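Local coordinates for protein xylose isomerase-like TIM barrel (Anabaena variabilis ATCC 29413, PDB 2QW5) that binds zinc and D-xylose in a TIM barrel and is probably a sugar isomerase or epimerase, at residues L40-Y45 against A318-I322; P193-S197 against E220-E225; Y245-S249 against L261-L267. All blocks are in the same frame, centred on the assembly; numbering follows the deposited sequence.

Interaction 1. Residues L40-Y45 against A318-I322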
# COMPACT_ATOMS: atom_id res chain seq x y z
N LEU A 40 15.47 -33.78 -13.21
CA LEU A 40 14.49 -33.41 -14.22
C LEU A 40 14.73 -34.10 -15.55
O LEU A 40 13.79 -34.53 -16.20
CB LEU A 40 14.44 -31.87 -14.36
CG LEU A 40 13.82 -31.19 -13.11
CD1 LEU A 40 14.12 -29.72 -13.04
CD2 LEU A 40 12.32 -31.40 -13.03
N GLN A 41 16.01 -34.22 -15.93
CA GLN A 41 16.40 -34.95 -17.16
C GLN A 41 15.86 -36.37 -17.19
O GLN A 41 15.50 -36.83 -18.27
CB GLN A 41 17.91 -35.04 -17.32
CG GLN A 41 18.56 -33.83 -17.83
CD GLN A 41 20.02 -34.11 -18.14
OE1 GLN A 41 20.80 -34.55 -17.27
NE2 GLN A 41 20.39 -33.92 -19.39
N ARG A 42 15.82 -37.03 -16.03
CA ARG A 42 15.28 -38.40 -15.95
C ARG A 42 13.80 -38.46 -16.36
O ARG A 42 13.37 -39.46 -16.90
CB ARG A 42 15.52 -39.06 -14.58
CG ARG A 42 16.99 -39.29 -14.27
CD ARG A 42 17.18 -40.29 -13.13
NE ARG A 42 18.60 -40.54 -12.83
CZ ARG A 42 19.43 -41.34 -13.52
NH1 ARG A 42 19.04 -41.98 -14.63
NH2 ARG A 42 20.69 -41.47 -13.10
N PHE A 43 13.04 -37.38 -16.13
CA PHE A 43 11.64 -37.29 -16.57
C PHE A 43 11.49 -36.99 -18.06
O PHE A 43 10.38 -37.06 -18.58
CB PHE A 43 10.86 -36.20 -15.80
CG PHE A 43 10.93 -36.31 -14.31
CD1 PHE A 43 10.93 -37.56 -13.66
CD2 PHE A 43 10.92 -35.16 -13.53
CE1 PHE A 43 10.99 -37.65 -12.26
CE2 PHE A 43 10.97 -35.23 -12.12
CZ PHE A 43 11.01 -36.49 -11.49
N GLY A 44 12.59 -36.61 -18.71
CA GLY A 44 12.63 -36.35 -20.15
C GLY A 44 12.88 -34.92 -20.57
O GLY A 44 12.87 -34.63 -21.75
N TYR A 45 13.11 -34.02 -19.62
CA TYR A 45 13.38 -32.61 -19.94
C TYR A 45 14.76 -32.52 -20.56
O TYR A 45 15.69 -33.14 -20.05
CB TYR A 45 13.26 -31.71 -18.69
CG TYR A 45 11.84 -31.55 -18.19
CD1 TYR A 45 10.95 -30.71 -18.87
CD2 TYR A 45 11.38 -32.20 -17.02
CE1 TYR A 45 9.65 -30.55 -18.45
CE2 TYR A 45 10.08 -32.03 -16.57
CZ TYR A 45 9.22 -31.18 -17.27
OH TYR A 45 7.91 -31.02 -16.87
N ALA A 318 6.51 -31.67 -11.77
CA ALA A 318 7.35 -31.60 -12.99
C ALA A 318 7.16 -32.82 -13.89
O ALA A 318 7.00 -32.70 -15.12
CB ALA A 318 8.83 -31.44 -12.62
N ASP A 319 7.12 -33.99 -13.27
CA ASP A 319 6.95 -35.24 -14.00
C ASP A 319 5.56 -35.33 -14.64
O ASP A 319 5.44 -35.69 -15.81
CB ASP A 319 7.20 -36.44 -13.08
CG ASP A 319 7.34 -37.75 -13.84
OD1 ASP A 319 7.78 -37.75 -15.01
OD2 ASP A 319 7.03 -38.79 -13.21
N GLU A 320 4.52 -34.99 -13.87
CA GLU A 320 3.15 -35.01 -14.42
C GLU A 320 2.99 -33.99 -15.53
O GLU A 320 2.22 -34.22 -16.46
CB GLU A 320 2.11 -34.69 -13.33
CG GLU A 320 2.00 -35.71 -12.22
CD GLU A 320 1.41 -37.06 -12.67
OE1 GLU A 320 0.54 -37.11 -13.57
OE2 GLU A 320 1.82 -38.09 -12.09
N ALA A 321 3.71 -32.88 -15.41
CA ALA A 321 3.66 -31.77 -16.43
C ALA A 321 4.17 -32.25 -17.83
O ALA A 321 3.53 -32.00 -18.86
CB ALA A 321 4.46 -30.55 -15.91
N ILE A 322 5.33 -32.92 -17.84
CA ILE A 322 5.90 -33.43 -19.10
C ILE A 322 5.03 -34.56 -19.64
O ILE A 322 4.84 -34.63 -20.84
CB ILE A 322 7.41 -33.82 -18.99
CG1 ILE A 322 8.00 -34.19 -20.36
CG2 ILE A 322 7.64 -34.94 -17.94
CD1 ILE A 322 9.54 -34.00 -20.44
O HOH W 1 8.15 -38.39 -17.60

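Interaction 2. Residues P193-S197 against E220-E225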
# COMPACT_ATOMS: atom_id res chain seq x y z
N PRO A 193 2.54 -5.11 -22.63
CA PRO A 193 1.44 -5.60 -23.49
C PRO A 193 0.78 -6.84 -22.87
O PRO A 193 1.48 -7.73 -22.36
CB PRO A 193 2.13 -5.89 -24.84
CG PRO A 193 3.58 -6.13 -24.48
CD PRO A 193 3.87 -5.28 -23.26
N ASN A 194 -0.56 -6.84 -22.85
CA ASN A 194 -1.31 -7.94 -22.26
C ASN A 194 -1.76 -9.02 -23.25
O ASN A 194 -1.79 -10.22 -22.91
CB ASN A 194 -2.55 -7.44 -21.47
CG ASN A 194 -2.22 -6.41 -20.41
OD1 ASN A 194 -2.82 -5.33 -20.39
ND2 ASN A 194 -1.24 -6.70 -19.56
N LYS A 195 -2.11 -8.57 -24.46
CA LYS A 195 -2.61 -9.41 -25.54
C LYS A 195 -1.64 -9.50 -26.71
O LYS A 195 -0.85 -8.60 -26.97
CB LYS A 195 -3.92 -8.84 -26.08
CG LYS A 195 -4.97 -8.66 -25.06
CD LYS A 195 -6.07 -7.72 -25.53
CE LYS A 195 -7.03 -8.37 -26.46
NZ LYS A 195 -8.22 -7.47 -26.57
N LEU A 196 -1.79 -10.59 -27.47
CA LEU A 196 -0.98 -10.85 -28.65
C LEU A 196 -1.29 -9.77 -29.70
O LEU A 196 -0.40 -9.42 -30.47
CB LEU A 196 -1.23 -12.29 -29.18
CG LEU A 196 -0.20 -13.12 -29.91
CD1 LEU A 196 1.17 -13.06 -29.31
CD2 LEU A 196 -0.72 -14.60 -29.94
N SER A 197 -2.52 -9.21 -29.70
CA SER A 197 -2.87 -8.09 -30.64
C SER A 197 -2.06 -6.82 -30.32
O SER A 197 -1.61 -6.09 -31.23
CB SER A 197 -4.38 -7.80 -30.62
OG SER A 197 -4.80 -7.37 -29.33
N GLU A 220 -2.37 -16.28 -22.74
CA GLU A 220 -3.30 -16.30 -23.90
C GLU A 220 -4.75 -16.53 -23.44
O GLU A 220 -5.66 -15.81 -23.83
CB GLU A 220 -2.90 -17.34 -24.94
CG GLU A 220 -3.79 -17.39 -26.21
CD GLU A 220 -3.89 -16.05 -26.90
OE1 GLU A 220 -2.87 -15.34 -26.92
OE2 GLU A 220 -4.98 -15.73 -27.43
N ILE A 221 -4.93 -17.49 -22.55
CA ILE A 221 -6.25 -17.81 -22.02
C ILE A 221 -6.81 -16.68 -21.17
O ILE A 221 -7.99 -16.34 -21.33
CB ILE A 221 -6.22 -19.10 -21.21
CG1 ILE A 221 -6.07 -20.34 -22.10
CG2 ILE A 221 -7.60 -19.29 -20.45
CD1 ILE A 221 -5.42 -20.21 -23.57
N LEU A 222 -5.99 -16.11 -20.26
CA LEU A 222 -6.47 -15.04 -19.36
C LEU A 222 -6.89 -13.78 -20.07
O LEU A 222 -7.84 -13.14 -19.63
CB LEU A 222 -5.48 -14.69 -18.23
CG LEU A 222 -5.71 -15.44 -16.91
CD1 LEU A 222 -5.72 -16.96 -17.13
CD2 LEU A 222 -4.73 -15.01 -15.77
N ASP A 223 -6.17 -13.39 -21.13
CA ASP A 223 -6.45 -12.12 -21.85
C ASP A 223 -6.76 -12.18 -23.34
O ASP A 223 -7.21 -11.16 -23.91
CB ASP A 223 -5.26 -11.14 -21.67
CG ASP A 223 -5.09 -10.67 -20.24
OD1 ASP A 223 -5.20 -11.50 -19.32
OD2 ASP A 223 -4.84 -9.46 -20.04
N GLY A 224 -6.52 -13.32 -23.98
CA GLY A 224 -6.66 -13.43 -25.43
C GLY A 224 -8.07 -13.43 -25.97
O GLY A 224 -9.05 -13.54 -25.24
N GLU A 225 -8.15 -13.42 -27.28
CA GLU A 225 -9.39 -13.22 -28.01
C GLU A 225 -10.11 -14.45 -28.52
O GLU A 225 -11.11 -14.33 -29.27
CB GLU A 225 -9.09 -12.21 -29.13
CG GLU A 225 -8.65 -10.87 -28.55
CD GLU A 225 -8.27 -9.83 -29.57
OE1 GLU A 225 -7.24 -9.98 -30.24
OE2 GLU A 225 -8.97 -8.79 -29.63
O HOH W 2 -3.54 -12.62 -26.43
O HOH W 3 -4.99 -10.79 -28.81

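Interaction 3. Residues Y245-S249 against L261-L267. With ZN (zinc ion), chain D.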
# COMPACT_ATOMS: atom_id res chain seq x y z
N TYR A 245 9.18 -18.74 -29.63
CA TYR A 245 9.12 -19.61 -28.45
C TYR A 245 7.70 -19.85 -28.00
O TYR A 245 6.83 -19.05 -28.29
CB TYR A 245 9.90 -18.91 -27.34
CG TYR A 245 10.35 -19.75 -26.15
CD1 TYR A 245 11.10 -20.92 -26.30
CD2 TYR A 245 10.14 -19.28 -24.86
CE1 TYR A 245 11.60 -21.61 -25.15
CE2 TYR A 245 10.63 -19.97 -23.73
CZ TYR A 245 11.35 -21.11 -23.89
OH TYR A 245 11.78 -21.76 -22.76
N VAL A 246 7.48 -20.92 -27.25
CA VAL A 246 6.13 -21.32 -26.79
C VAL A 246 6.25 -21.92 -25.39
O VAL A 246 7.15 -22.74 -25.16
CB VAL A 246 5.48 -22.37 -27.73
CG1 VAL A 246 4.17 -22.92 -27.13
CG2 VAL A 246 5.18 -21.79 -29.09
N GLN A 247 5.37 -21.47 -24.48
CA GLN A 247 5.29 -21.93 -23.11
C GLN A 247 3.90 -22.52 -22.80
O GLN A 247 2.87 -21.96 -23.21
CB GLN A 247 5.58 -20.81 -22.15
CG GLN A 247 6.96 -20.28 -22.23
CD GLN A 247 7.16 -19.21 -21.20
OE1 GLN A 247 6.33 -18.32 -21.05
NE2 GLN A 247 8.25 -19.32 -20.44
N VAL A 248 3.89 -23.67 -22.12
CA VAL A 248 2.65 -24.31 -21.67
C VAL A 248 2.63 -24.09 -20.16
O VAL A 248 3.60 -24.43 -19.44
CB VAL A 248 2.50 -25.80 -22.08
CG1 VAL A 248 2.23 -25.86 -23.61
CG2 VAL A 248 3.72 -26.63 -21.67
N SER A 249 1.53 -23.52 -19.70
CA SER A 249 1.35 -23.14 -18.30
C SER A 249 -0.14 -23.05 -18.04
O SER A 249 -0.86 -22.43 -18.85
CB SER A 249 1.94 -21.76 -18.06
OG SER A 249 2.00 -21.47 -16.68
N LEU A 261 -6.33 -25.62 -19.32
CA LEU A 261 -5.50 -25.26 -20.48
C LEU A 261 -6.13 -25.96 -21.69
O LEU A 261 -6.26 -27.16 -21.66
CB LEU A 261 -4.04 -25.72 -20.31
CG LEU A 261 -2.96 -25.15 -21.25
CD1 LEU A 261 -1.65 -25.68 -20.79
CD2 LEU A 261 -3.14 -25.46 -22.74
N PRO A 262 -6.55 -25.21 -22.72
CA PRO A 262 -7.19 -25.74 -23.92
C PRO A 262 -6.16 -26.34 -24.89
O PRO A 262 -5.81 -25.76 -25.92
CB PRO A 262 -7.90 -24.51 -24.48
CG PRO A 262 -7.04 -23.40 -24.14
CD PRO A 262 -6.41 -23.74 -22.81
N TRP A 263 -5.66 -27.50 -24.52
CA TRP A 263 -4.58 -28.12 -25.24
C TRP A 263 -4.73 -28.18 -26.74
O TRP A 263 -3.79 -27.75 -27.45
CB TRP A 263 -4.33 -29.52 -24.72
CG TRP A 263 -3.88 -29.57 -23.31
CD1 TRP A 263 -4.66 -29.81 -22.21
CD2 TRP A 263 -2.53 -29.42 -22.84
NE1 TRP A 263 -3.87 -29.81 -21.08
CE2 TRP A 263 -2.57 -29.56 -21.44
CE3 TRP A 263 -1.30 -29.17 -23.47
CZ2 TRP A 263 -1.41 -29.46 -20.64
CZ3 TRP A 263 -0.16 -29.06 -22.69
CH2 TRP A 263 -0.22 -29.24 -21.29
N LYS A 264 -5.88 -28.66 -27.21
CA LYS A 264 -6.11 -28.87 -28.65
C LYS A 264 -6.15 -27.56 -29.39
O LYS A 264 -5.43 -27.38 -30.40
CB LYS A 264 -7.40 -29.65 -28.90
CG LYS A 264 -7.63 -30.10 -30.32
CD LYS A 264 -9.00 -30.75 -30.49
CE LYS A 264 -9.14 -31.32 -31.91
NZ LYS A 264 -10.40 -32.10 -32.14
N SER A 265 -6.97 -26.64 -28.88
CA SER A 265 -7.15 -25.31 -29.51
C SER A 265 -5.96 -24.40 -29.46
O SER A 265 -5.78 -23.56 -30.36
CB SER A 265 -8.35 -24.61 -28.89
OG SER A 265 -9.49 -25.18 -29.45
N PHE A 266 -5.14 -24.56 -28.43
CA PHE A 266 -3.92 -23.78 -28.25
C PHE A 266 -2.78 -24.38 -29.08
O PHE A 266 -2.12 -23.68 -29.81
CB PHE A 266 -3.52 -23.70 -26.77
CG PHE A 266 -2.26 -22.93 -26.54
CD1 PHE A 266 -2.26 -21.53 -26.66
CD2 PHE A 266 -1.05 -23.59 -26.27
CE1 PHE A 266 -1.09 -20.80 -26.47
CE2 PHE A 266 0.14 -22.87 -26.10
CZ PHE A 266 0.12 -21.46 -26.19
N LEU A 267 -2.53 -25.69 -28.94
CA LEU A 267 -1.39 -26.31 -29.61
C LEU A 267 -1.55 -26.63 -31.09
O LEU A 267 -0.54 -26.64 -31.81
CB LEU A 267 -0.93 -27.59 -28.89
CG LEU A 267 -0.20 -27.51 -27.54
CD1 LEU A 267 0.07 -28.90 -27.10
CD2 LEU A 267 1.09 -26.72 -27.61
ZN ZN D . 5.53 -17.10 -19.16
O HOH W 4 5.03 -16.05 -17.49

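Interaction 1. Residues L40-Y45 against A318-I322
Tyr45 and Phe43 lay their rings against helix 314-332, one turn of which, 318-322, packs on the end of helix 27-42: two neighbouring helices in the outer layer of a TIM barrel. The tight part is around Tyr45. Its side chain, with CG anti to the carbonyl carbon (chi1 -71°), slides past that of Ile322, whose CD1 stands over the middle of the ring, 3.9 Å from the centroid, in a CH-pi contact. At the far end of the ring Tyr45 OH donates a short 2.6 Å hydrogen bond to Ala318 O. That oxygen is gripped twice, because Ile322 N bonds to it from the opposite face of its carbonyl plane within the helix. Leu40 CD2 packs on Ala318 CB at 3.5 Å beside it, and Ile11 and Ile13 of strand 11-14 and Val280 of strand 278-280 also touch the tyrosine. Gly44, with positive phi, forms a Schellman motif with two bonds back into the last turn; a CB there would press on Ile322 CD1 and on the preceding carbonyl oxygen. The looser, partly exposed side belongs to Phe43 and Asp319. Here Asp319, with CG anti to the backbone N (chi1 -167°), sets its CB 3.8 Å from the centroid of the Phe43 ring, almost exactly over the face, and its carboxylate stacks on the ring with the planes 22° apart. A water completes this side, donating to Asp319 OD1 at 2.7 Å and to Phe43 O at 2.8 Å.

Interaction 2. Residues P193-S197 against E220-E225
Lys195 and Glu225 form the direct charged link between the start of helix 196-203 and the loop following helix 217-223: a salt bridge with a long, weak hydrogen bond, Lys195 NZ to Glu225 OE2 at 3.4 Å. A bend at chi3 (79°) turns the end of the lysine across the glutamate at about a right angle, and its CE rests 3.6 Å from Glu225 CG. The other oxygen, Glu225 OE1, accepts at 2.8 Å from a water that in turn accepts from Ser197 N. A second water repeats the scheme deeper in, taking Leu196 N at 2.9 Å and donating to Glu220 OE1. Two carboxylates thus reach, through water, the first amides of the helix that has Lys195 at its N-cap position, where the helix dipole would probably favour their negative charge. An alanine in place of Glu225 would probably leave Lys195 NZ without this counter-charge and the water at Ser197 N without its acceptor. Three other side chains are anchored outside the two segments: Asp223 by Thr186 OG1 and His187 N, Asn194 OD1 by Thr296 of the second subunit, and Glu220 OE2 by Trp260 of that subunit. Packing proper is modest. Asn194 CB lies 3.4 Å from Asp223 OD2, with amide and carboxylate planes 52° apart, Lys195 CG sits 3.5 Å from Asp223 O, and Leu196 CD2 approaches Glu220 OE1 at 3.8 Å. Gly224 has no side chain, and a CB there would run into Glu220 OE2. Around the contact, helix 227-240 presents Gln233 to Leu196, Ser197 and Glu225 and Phe230 to Glu220, while Pro184, just beyond strand 179-182, meets Leu196.

Interaction 3. Residues Y245-S249 against L261-L267
Val248 and Phe266 owe their meeting to two first torsions: Val248 has CG1 anti to its carbonyl carbon (chi1 -72°), aiming that methyl at the helix, and Phe266 has CG opposite its backbone N (chi1 179°), driving the ring down onto strand 243-248. Val248 CG1 is shared among three side chains. It lies 4.1 Å from Trp263 CZ3, the valine and tryptophan side chains crossing at about a right angle, 4.2 Å from Leu267 CD2, and slightly farther from Phe266 CE2. The Phe266 ring comes obliquely to the strand, where CE2 meets Val246 CG1 at 4.2 Å and also nears Gln247 O. Leu261 CD1 does double duty, touching Ser249 O at 3.9 Å and lying over one face of the Trp263 indole, toward its rim. No hydrogen bond crosses between the segments; these are van der Waals contacts at relaxed distances. Pro262 occupies the N-cap position at the centre of an inverse gamma turn and gives its carbonyl oxygen to Phe266 N, starting the helix. Gln247 points the other way, into the barrel. Its chain is extended beyond CG, carrying OE1 to the zinc ion at 2.4 Å, where a water at 2.0 Å, Glu183, Asp216 and Glu281 are further ligands. Its amide NE2 bonds to Glu49, which fixes the turn of the amide so that the oxygen faces the metal. Strand 245-248 and helix 263-267 run nearly antiparallel, at 168°, with 11.3 Å between their axes. This is the first half of a beta-alpha-beta unit of a TIM barrel: valines of the strand face the helix layer, and the residue between them serves the metal site inside the barrel.

How the interactions relate
From the N terminus, the chain leaves helix 27-42 through 40-45, whose partner 318-322 lies in the last helix, so interaction 1 closes a long loop that brings the helix after the first strand beside the last helix of the chain, joining the N- and C-terminal parts of the barrel's helical layer. Interactions 2 and 3 are nested inside that loop, in series. Interaction 2 closes a loop of 22 residues that includes strand 211-216 and ties the helices after strands 179-182 and 211-216; interaction 3 closes a short loop of 11 residues without helix or strand, tying strand 243-248 to its own helix. These two touch, Ile221 CG1 lying 3.5 Å from Pro262 CD, and both meet the second subunit.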